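Local atomic coordinates of YJHT (Escherichia coli, PDB entry 2UVK), a protein that converts the alpha-anomer of N-acetylneuraminic acid (sialic acid) to the beta-anomer, speeding their equilibration in the bacterial periplasm. Residues B[202-207]-B[219-224]; B[245-250]-B[319-324]; B[255-260]-B[288-293]. One frame throughout, in Å; residues are numbered along the deposited sequence.

Contact 1 of 3, residues B[202-207]-B[219-224]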
loop_
_atom_site.group_PDB
_atom_site.type_symbol
_atom_site.label_atom_id
_atom_site.label_comp_id
_atom_site.label_asym_id
_atom_site.label_seq_id
_atom_site.Cartn_x
_atom_site.Cartn_y
_atom_site.Cartn_z
ATOM N N LYS B 202 9.695 4.888 -24.184
ATOM C CA LYS B 202 10.696 4.688 -23.124
ATOM C C LYS B 202 10.510 5.679 -21.981
ATOM O O LYS B 202 10.238 6.841 -22.224
ATOM C CB LYS B 202 12.102 4.875 -23.655
ATOM C CG LYS B 202 12.482 3.905 -24.780
ATOM C CD LYS B 202 12.426 2.449 -24.366
ATOM C CE LYS B 202 12.923 1.531 -25.491
ATOM N NZ LYS B 202 14.363 1.748 -25.758
ATOM N N THR B 203 10.650 5.184 -20.753
ATOM C CA THR B 203 10.723 6.053 -19.571
ATOM C C THR B 203 11.907 5.603 -18.713
ATOM O O THR B 203 12.172 4.412 -18.572
ATOM C CB THR B 203 9.443 5.940 -18.785
ATOM O OG1 THR B 203 8.366 6.435 -19.592
ATOM C CG2 THR B 203 9.545 6.721 -17.435
ATOM N N TRP B 204 12.599 6.580 -18.133
ATOM C CA TRP B 204 13.751 6.356 -17.281
ATOM C C TRP B 204 13.484 6.894 -15.873
ATOM O O TRP B 204 12.906 7.964 -15.746
ATOM C CB TRP B 204 14.970 7.050 -17.880
ATOM C CG TRP B 204 15.324 6.537 -19.244
ATOM C CD1 TRP B 204 16.132 5.485 -19.509
ATOM C CD2 TRP B 204 14.895 7.061 -20.519
ATOM N NE1 TRP B 204 16.227 5.301 -20.864
ATOM C CE2 TRP B 204 15.475 6.242 -21.511
ATOM C CE3 TRP B 204 14.066 8.109 -20.920
ATOM C CZ2 TRP B 204 15.269 6.463 -22.879
ATOM C CZ3 TRP B 204 13.867 8.328 -22.283
ATOM C CH2 TRP B 204 14.464 7.498 -23.242
ATOM N N LEU B 205 13.890 6.124 -14.858
ATOM C CA LEU B 205 13.762 6.452 -13.414
ATOM C C LEU B 205 15.166 6.510 -12.853
ATOM O O LEU B 205 15.855 5.490 -12.790
ATOM C CB LEU B 205 12.952 5.385 -12.683
ATOM C CG LEU B 205 11.574 5.031 -13.243
ATOM C CD1 LEU B 205 10.953 3.875 -12.435
ATOM C CD2 LEU B 205 10.660 6.237 -13.230
ATOM N N ILE B 206 15.625 7.704 -12.466
ATOM C CA ILE B 206 17.012 7.938 -12.125
ATOM C C ILE B 206 17.203 8.216 -10.634
ATOM O O ILE B 206 16.674 9.200 -10.098
ATOM C CB ILE B 206 17.645 9.085 -12.957
ATOM C CG1 ILE B 206 17.395 8.884 -14.475
ATOM C CG2 ILE B 206 19.110 9.206 -12.644
ATOM C CD1 ILE B 206 17.709 10.079 -15.333
ATOM N N ASN B 207 17.983 7.364 -9.986
ATOM C CA ASN B 207 18.343 7.494 -8.592
ATOM C C ASN B 207 17.101 7.540 -7.666
ATOM O O ASN B 207 16.134 6.832 -7.934
ATOM C CB ASN B 207 19.282 8.698 -8.375
ATOM C CG ASN B 207 20.679 8.505 -8.940
ATOM O OD1 ASN B 207 20.935 7.703 -9.881
ATOM N ND2 ASN B 207 21.595 9.252 -8.386
ATOM N N VAL B 219 19.595 3.413 -12.365
ATOM C CA VAL B 219 18.833 3.985 -13.441
ATOM C C VAL B 219 18.030 2.854 -14.024
ATOM O O VAL B 219 18.600 1.875 -14.497
ATOM C CB VAL B 219 19.710 4.561 -14.547
ATOM C CG1 VAL B 219 18.870 5.079 -15.714
ATOM C CG2 VAL B 219 20.635 5.603 -13.964
ATOM N N PHE B 220 16.710 2.954 -13.968
ATOM C CA PHE B 220 15.831 1.957 -14.545
ATOM C C PHE B 220 15.185 2.468 -15.815
ATOM O O PHE B 220 14.799 3.620 -15.904
ATOM C CB PHE B 220 14.749 1.563 -13.555
ATOM C CG PHE B 220 15.282 1.087 -12.238
ATOM C CD1 PHE B 220 15.795 -0.190 -12.111
ATOM C CD2 PHE B 220 15.251 1.911 -11.113
ATOM C CE1 PHE B 220 16.280 -0.627 -10.927
ATOM C CE2 PHE B 220 15.725 1.464 -9.897
ATOM C CZ PHE B 220 16.239 0.188 -9.799
ATOM N N GLU B 221 15.044 1.578 -16.796
ATOM C CA GLU B 221 14.367 1.874 -18.017
ATOM C C GLU B 221 13.115 1.023 -18.104
ATOM O O GLU B 221 13.152 -0.217 -17.961
ATOM C CB GLU B 221 15.303 1.539 -19.184
ATOM C CG GLU B 221 14.783 1.888 -20.526
ATOM C CD GLU B 221 15.783 1.475 -21.556
ATOM O OE1 GLU B 221 15.780 0.257 -21.879
ATOM O OE2 GLU B 221 16.607 2.348 -21.935
ATOM N N LEU B 222 12.009 1.680 -18.374
ATOM C CA LEU B 222 10.756 1.029 -18.682
ATOM C C LEU B 222 10.603 1.085 -20.188
ATOM O O LEU B 222 10.581 2.157 -20.754
ATOM C CB LEU B 222 9.561 1.734 -18.012
ATOM C CG LEU B 222 9.419 1.565 -16.488
ATOM C CD1 LEU B 222 10.635 2.048 -15.681
ATOM C CD2 LEU B 222 8.146 2.287 -16.001
ATOM N N ASP B 223 10.496 -0.089 -20.801
ATOM C CA ASP B 223 10.404 -0.237 -22.247
ATOM C C ASP B 223 8.991 -0.700 -22.623
ATOM O O ASP B 223 8.612 -1.848 -22.387
ATOM C CB ASP B 223 11.473 -1.227 -22.658
ATOM C CG ASP B 223 11.511 -1.464 -24.164
ATOM O OD1 ASP B 223 10.571 -1.054 -24.872
ATOM O OD2 ASP B 223 12.499 -2.078 -24.626
ATOM N N PHE B 224 8.213 0.217 -23.181
ATOM C CA PHE B 224 6.844 -0.044 -23.603
ATOM C C PHE B 224 6.749 -0.393 -25.101
ATOM O O PHE B 224 5.650 -0.362 -25.636
ATOM C CB PHE B 224 5.972 1.206 -23.395
ATOM C CG PHE B 224 5.717 1.582 -21.933
ATOM C CD1 PHE B 224 4.561 1.171 -21.307
ATOM C CD2 PHE B 224 6.594 2.404 -21.241
ATOM C CE1 PHE B 224 4.300 1.532 -19.991
ATOM C CE2 PHE B 224 6.317 2.784 -19.912
ATOM C CZ PHE B 224 5.185 2.333 -19.315
HETATM O O HOH W 1 15.013 -0.748 -24.424
#
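The indole of W204 gives its N-H to E221, with NE1 3.2 Å from OE2, in a bent bond (140°), the oxygen tilted out of the indole plane and using its anti lone pair; ring and carboxylate planes stand 70° apart. E221 runs out extended from a CG anti to its own N (chi1 -176°), which lays that carbon beside the indole. Its second oxygen, OE1, accepts a 2.8 Å bond from a water that also donates to D223 OD2 and accepts from K202 NZ, so it joins charges too distant for salt bridges. K202 CE passes 3.5 Å from D223 OD1, which is hydrogen-bonded to T225, while K202 CB sits over a face of the W204 ring. Replacing W204 by an alanine would probably leave E221 OE2 without this donor and open a gap beside the lysine chain. On the face carrying T203, L205, F220 and L222, L205 CD1 meets L222 CD1 at 3.7 Å. Paired backbone bonds, T203 with L222 and L205 with F220, fix the register. These are the middle strands of a Kelch propeller blade: 195-199 lies beside 202-206 and 230-233 beside 219-223, 112-117 packs on T203 and L205, and W204 meets W292 of the next blade.

Contact 2 of 3, residues B[245-250]-B[319-324]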
loop_
_atom_site.group_PDB
_atom_site.type_symbol
_atom_site.label_atom_id
_atom_site.label_comp_id
_atom_site.label_asym_id
_atom_site.label_seq_id
_atom_site.Cartn_x
_atom_site.Cartn_y
_atom_site.Cartn_z
ATOM N N GLY B 245 15.930 13.851 -5.561
ATOM C CA GLY B 245 15.522 15.192 -5.926
ATOM C C GLY B 245 16.344 15.820 -7.031
ATOM O O GLY B 245 16.412 17.040 -7.150
ATOM N N GLY B 246 16.985 14.989 -7.860
ATOM C CA GLY B 246 17.668 15.492 -9.040
ATOM C C GLY B 246 16.722 15.951 -10.147
ATOM O O GLY B 246 15.520 15.682 -10.121
ATOM N N PHE B 247 17.308 16.631 -11.135
ATOM C CA PHE B 247 16.604 17.170 -12.301
ATOM C C PHE B 247 16.921 16.352 -13.543
ATOM O O PHE B 247 18.043 15.846 -13.699
ATOM C CB PHE B 247 17.042 18.609 -12.543
ATOM C CG PHE B 247 16.770 19.524 -11.384
ATOM C CD1 PHE B 247 15.593 20.259 -11.322
ATOM C CD2 PHE B 247 17.708 19.672 -10.373
ATOM C CE1 PHE B 247 15.356 21.089 -10.260
ATOM C CE2 PHE B 247 17.441 20.494 -9.305
ATOM C CZ PHE B 247 16.283 21.217 -9.273
ATOM N N ALA B 248 15.955 16.251 -14.454
ATOM C CA ALA B 248 16.205 15.403 -15.635
ATOM C C ALA B 248 15.335 15.747 -16.813
ATOM O O ALA B 248 14.214 16.218 -16.663
ATOM C CB ALA B 248 16.056 13.943 -15.277
ATOM N N GLY B 249 15.909 15.582 -18.004
ATOM C CA GLY B 249 15.187 15.819 -19.221
ATOM C C GLY B 249 15.940 15.201 -20.375
ATOM O O GLY B 249 16.932 14.500 -20.200
ATOM N N ILE B 250 15.432 15.430 -21.567
ATOM C CA ILE B 250 16.043 14.813 -22.726
ATOM C C ILE B 250 16.389 15.954 -23.641
ATOM O O ILE B 250 15.647 16.931 -23.727
ATOM C CB ILE B 250 15.107 13.731 -23.346
ATOM C CG1 ILE B 250 15.832 12.942 -24.439
ATOM C CG2 ILE B 250 13.800 14.347 -23.826
ATOM C CD1 ILE B 250 15.355 11.500 -24.546
ATOM N N LEU B 319 16.593 20.862 -21.162
ATOM C CA LEU B 319 16.055 20.682 -19.808
ATOM C C LEU B 319 15.924 22.052 -19.142
ATOM O O LEU B 319 16.916 22.750 -18.949
ATOM C CB LEU B 319 16.967 19.781 -19.004
ATOM C CG LEU B 319 16.677 19.716 -17.500
ATOM C CD1 LEU B 319 15.267 19.221 -17.296
ATOM C CD2 LEU B 319 17.701 18.803 -16.869
ATOM N N LEU B 320 14.692 22.423 -18.806
ATOM C CA LEU B 320 14.392 23.651 -18.102
ATOM C C LEU B 320 14.249 23.296 -16.613
ATOM O O LEU B 320 13.420 22.462 -16.269
ATOM C CB LEU B 320 13.077 24.224 -18.635
ATOM C CG LEU B 320 12.462 25.433 -17.932
ATOM C CD1 LEU B 320 13.466 26.566 -17.806
ATOM C CD2 LEU B 320 11.161 25.874 -18.612
ATOM N N ILE B 321 15.068 23.923 -15.766
ATOM C CA ILE B 321 15.022 23.702 -14.311
ATOM C C ILE B 321 14.493 24.968 -13.669
ATOM O O ILE B 321 15.000 26.049 -13.929
ATOM C CB ILE B 321 16.438 23.414 -13.758
ATOM C CG1 ILE B 321 16.938 22.058 -14.251
ATOM C CG2 ILE B 321 16.491 23.566 -12.198
ATOM C CD1 ILE B 321 18.391 21.813 -13.971
ATOM N N ILE B 322 13.483 24.835 -12.814
ATOM C CA ILE B 322 12.861 25.999 -12.210
ATOM C C ILE B 322 12.871 25.805 -10.687
ATOM O O ILE B 322 12.341 24.826 -10.177
ATOM C CB ILE B 322 11.411 26.212 -12.680
ATOM C CG1 ILE B 322 11.318 26.232 -14.224
ATOM C CG2 ILE B 322 10.864 27.518 -12.101
ATOM C CD1 ILE B 322 9.892 26.376 -14.741
ATOM N N GLY B 323 13.472 26.759 -9.999
ATOM C CA GLY B 323 13.526 26.740 -8.524
ATOM C C GLY B 323 14.381 25.616 -7.975
ATOM O O GLY B 323 15.325 25.149 -8.599
ATOM N N GLY B 324 14.032 25.191 -6.780
ATOM C CA GLY B 324 14.789 24.203 -6.059
ATOM C C GLY B 324 15.295 24.706 -4.718
ATOM O O GLY B 324 14.946 25.793 -4.293
#
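Two consecutive blades of the beta-propeller meet here face to face, F247 and L319 together with I321 filling the space between strands 247-250 and 319-322. The strand axes lie 6.7 Å apart at 155°, and no hydrogen bond passes between them; the joining is done by side chains packing on each other and on backbone atoms. I321 stands roughly at right angles to F247 and sets its CG2 methyl over one face of the ring, 3.7 Å from the centroid and 27° off the normal, a CH-pi contact. The methyl lies toward the rim, only 3.3 Å from F247 CE1. With chi1 at -69° the other I321 branch lies over the same side of the ring, nearer its base, CD1 3.8 Å from F247 CB. The strand of I321 runs into G323 and G324, the double glycine that marks Kelch repeats. A CB on G324 would be jammed against the carbonyl O of G323, with F247 CZ a second, tight neighbour. G323 O is hydrogen-bonded to R307, which the side chains of F247 and I321 also touch. At the far end, L319 pushes CD1 to 3.2 Å from A248 O and lies against the A248-G249 peptide; a CB on G249 would collide with that methyl. A248 itself turns its methyl away toward A195 and V197 of the preceding blade, while its backbone N donates to S312 OG of the following one.

Contact 3 of 3, residues B[255-260]-B[288-293]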
loop_
_atom_site.group_PDB
_atom_site.type_symbol
_atom_site.label_atom_id
_atom_site.label_comp_id
_atom_site.label_asym_id
_atom_site.label_seq_id
_atom_site.Cartn_x
_atom_site.Cartn_y
_atom_site.Cartn_z
ATOM N N LEU B 255 19.879 11.723 -22.500
ATOM C CA LEU B 255 19.256 12.172 -21.225
ATOM C C LEU B 255 20.179 13.153 -20.491
ATOM O O LEU B 255 21.389 12.960 -20.461
ATOM C CB LEU B 255 18.947 11.010 -20.279
ATOM C CG LEU B 255 18.207 9.755 -20.738
ATOM C CD1 LEU B 255 18.198 8.775 -19.569
ATOM C CD2 LEU B 255 16.802 10.047 -21.209
ATOM N N ILE B 256 19.594 14.198 -19.902
ATOM C CA ILE B 256 20.305 15.124 -19.020
ATOM C C ILE B 256 19.868 14.831 -17.577
ATOM O O ILE B 256 18.664 14.808 -17.308
ATOM C CB ILE B 256 19.961 16.585 -19.322
ATOM C CG1 ILE B 256 20.302 16.930 -20.764
ATOM C CG2 ILE B 256 20.726 17.517 -18.364
ATOM C CD1 ILE B 256 19.614 18.180 -21.246
ATOM N N PHE B 257 20.829 14.564 -16.694
ATOM C CA PHE B 257 20.559 14.401 -15.230
ATOM C C PHE B 257 21.468 15.337 -14.468
ATOM O O PHE B 257 22.690 15.257 -14.578
ATOM C CB PHE B 257 20.816 12.966 -14.768
ATOM C CG PHE B 257 20.486 12.702 -13.287
ATOM C CD1 PHE B 257 19.223 12.938 -12.802
ATOM C CD2 PHE B 257 21.434 12.149 -12.421
ATOM C CE1 PHE B 257 18.903 12.671 -11.457
ATOM C CE2 PHE B 257 21.135 11.895 -11.091
ATOM C CZ PHE B 257 19.851 12.182 -10.601
ATOM N N ALA B 258 20.860 16.220 -13.674
ATOM C CA ALA B 258 21.606 17.283 -12.994
ATOM C C ALA B 258 21.176 17.416 -11.538
ATOM O O ALA B 258 20.034 17.228 -11.200
ATOM C CB ALA B 258 21.432 18.609 -13.700
ATOM N N GLY B 259 22.142 17.751 -10.698
ATOM C CA GLY B 259 21.860 18.073 -9.301
ATOM C C GLY B 259 21.352 16.911 -8.473
ATOM O O GLY B 259 21.642 15.746 -8.749
ATOM N N GLY B 260 20.555 17.233 -7.450
ATOM C CA GLY B 260 20.146 16.266 -6.466
ATOM C C GLY B 260 20.939 16.441 -5.186
ATOM O O GLY B 260 21.931 17.163 -5.158
ATOM N N ASP B 288 26.841 18.282 -10.312
ATOM C CA ASP B 288 27.141 17.477 -11.507
ATOM C C ASP B 288 26.028 17.508 -12.538
ATOM O O ASP B 288 24.850 17.517 -12.193
ATOM C CB ASP B 288 27.383 16.024 -11.110
ATOM C CG ASP B 288 28.737 15.802 -10.458
ATOM O OD1 ASP B 288 29.614 16.703 -10.512
ATOM O OD2 ASP B 288 28.918 14.706 -9.889
ATOM N N ILE B 289 26.411 17.511 -13.815
ATOM C CA ILE B 289 25.466 17.326 -14.925
ATOM C C ILE B 289 25.996 16.151 -15.726
ATOM O O ILE B 289 27.136 16.188 -16.197
ATOM C CB ILE B 289 25.354 18.537 -15.850
ATOM C CG1 ILE B 289 24.911 19.777 -15.075
ATOM C CG2 ILE B 289 24.354 18.261 -16.976
ATOM C CD1 ILE B 289 24.993 21.065 -15.875
ATOM N N HIS B 290 25.185 15.102 -15.808
ATOM C CA HIS B 290 25.515 13.883 -16.532
ATOM C C HIS B 290 24.692 13.848 -17.791
ATOM O O HIS B 290 23.516 14.250 -17.805
ATOM C CB HIS B 290 25.229 12.643 -15.685
ATOM C CG HIS B 290 25.842 12.699 -14.325
ATOM N ND1 HIS B 290 27.139 12.316 -14.082
ATOM C CD2 HIS B 290 25.348 13.142 -13.142
ATOM C CE1 HIS B 290 27.419 12.504 -12.804
ATOM N NE2 HIS B 290 26.347 12.998 -12.211
ATOM N N LEU B 291 25.326 13.412 -18.876
ATOM C CA LEU B 291 24.630 13.272 -20.139
ATOM C C LEU B 291 24.635 11.803 -20.511
ATOM O O LEU B 291 25.677 11.142 -20.421
ATOM C CB LEU B 291 25.309 14.127 -21.215
ATOM C CG LEU B 291 24.559 14.221 -22.551
ATOM C CD1 LEU B 291 23.239 14.974 -22.415
ATOM C CD2 LEU B 291 25.423 14.900 -23.608
ATOM N N TRP B 292 23.480 11.277 -20.895
ATOM C CA TRP B 292 23.412 9.891 -21.368
ATOM C C TRP B 292 23.297 9.950 -22.874
ATOM O O TRP B 292 22.213 10.173 -23.400
ATOM C CB TRP B 292 22.202 9.186 -20.777
ATOM C CG TRP B 292 22.124 7.724 -21.049
ATOM C CD1 TRP B 292 22.897 6.748 -20.497
ATOM C CD2 TRP B 292 21.166 7.057 -21.883
ATOM N NE1 TRP B 292 22.494 5.519 -20.950
ATOM C CE2 TRP B 292 21.429 5.677 -21.798
ATOM C CE3 TRP B 292 20.116 7.496 -22.703
ATOM C CZ2 TRP B 292 20.685 4.728 -22.503
ATOM C CZ3 TRP B 292 19.372 6.555 -23.401
ATOM C CH2 TRP B 292 19.665 5.182 -23.301
ATOM N N HIS B 293 24.410 9.690 -23.558
ATOM C CA HIS B 293 24.536 10.016 -24.967
ATOM C C HIS B 293 25.104 8.791 -25.652
ATOM O O HIS B 293 26.109 8.240 -25.188
ATOM C CB HIS B 293 25.469 11.202 -25.139
ATOM C CG HIS B 293 26.915 10.879 -24.928
#
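F257 and H290 are joined by a pair of short backbone bonds at the middle of a four-stranded Kelch blade, where strands 255-258 and 288-293 run antiparallel. F257 N donates to H290 O and H290 N to F257 O, both within a few degrees of straight. Their side chains lie alongside each other, F257 CD2 4.1 Å from H290 CD2, buried with V237 and W297 beside them. The opposite face is apolar and close: I256 CG2 meets I289 CG2 at 4.0 Å, A258 CB touches I289 CG1, and L291, with CG anti to its backbone N (chi1 -172°), places CD1 3.4 Å from L255 O and 3.9 Å from I256 CG1. I338 and V340 of the next blade close over this patch. W292, only partly exposed, meets the rings of W204 and W297, and L255 CG rests 3.6 Å from its CE3. The bond from L255 N to W292 O is strongly bent (131°), but W292 N reaches L255 O nearly straight at 2.7 Å. The loose side is the other end, where the partly exposed D288 carboxylate points off from strand 255-258 and takes no part, and G259 N donates to D288 O over 3.1 Å.

Contacts 2 and 3 share a blade: strand 247-251 is hydrogen-bonded to strand 254-262, with F247 N 2.8 Å from A258 O, and their centres are about 10 Å apart. Contact 3 thus pairs strands within that blade, whereas contact 2 ties it to the following one. Contact 1 belongs to the blade before, its centre about 14 Å from that of contact 3, and the two blades pack directly: W204 CE3 lies 3.4 Å from L255 CD2 and I206 CG2 3.7 Å from F257 CE1. The side chains of F220 and F257 are each about 11 Å from that of E209, the predicted proton acceptor; contact 2 lies away from it.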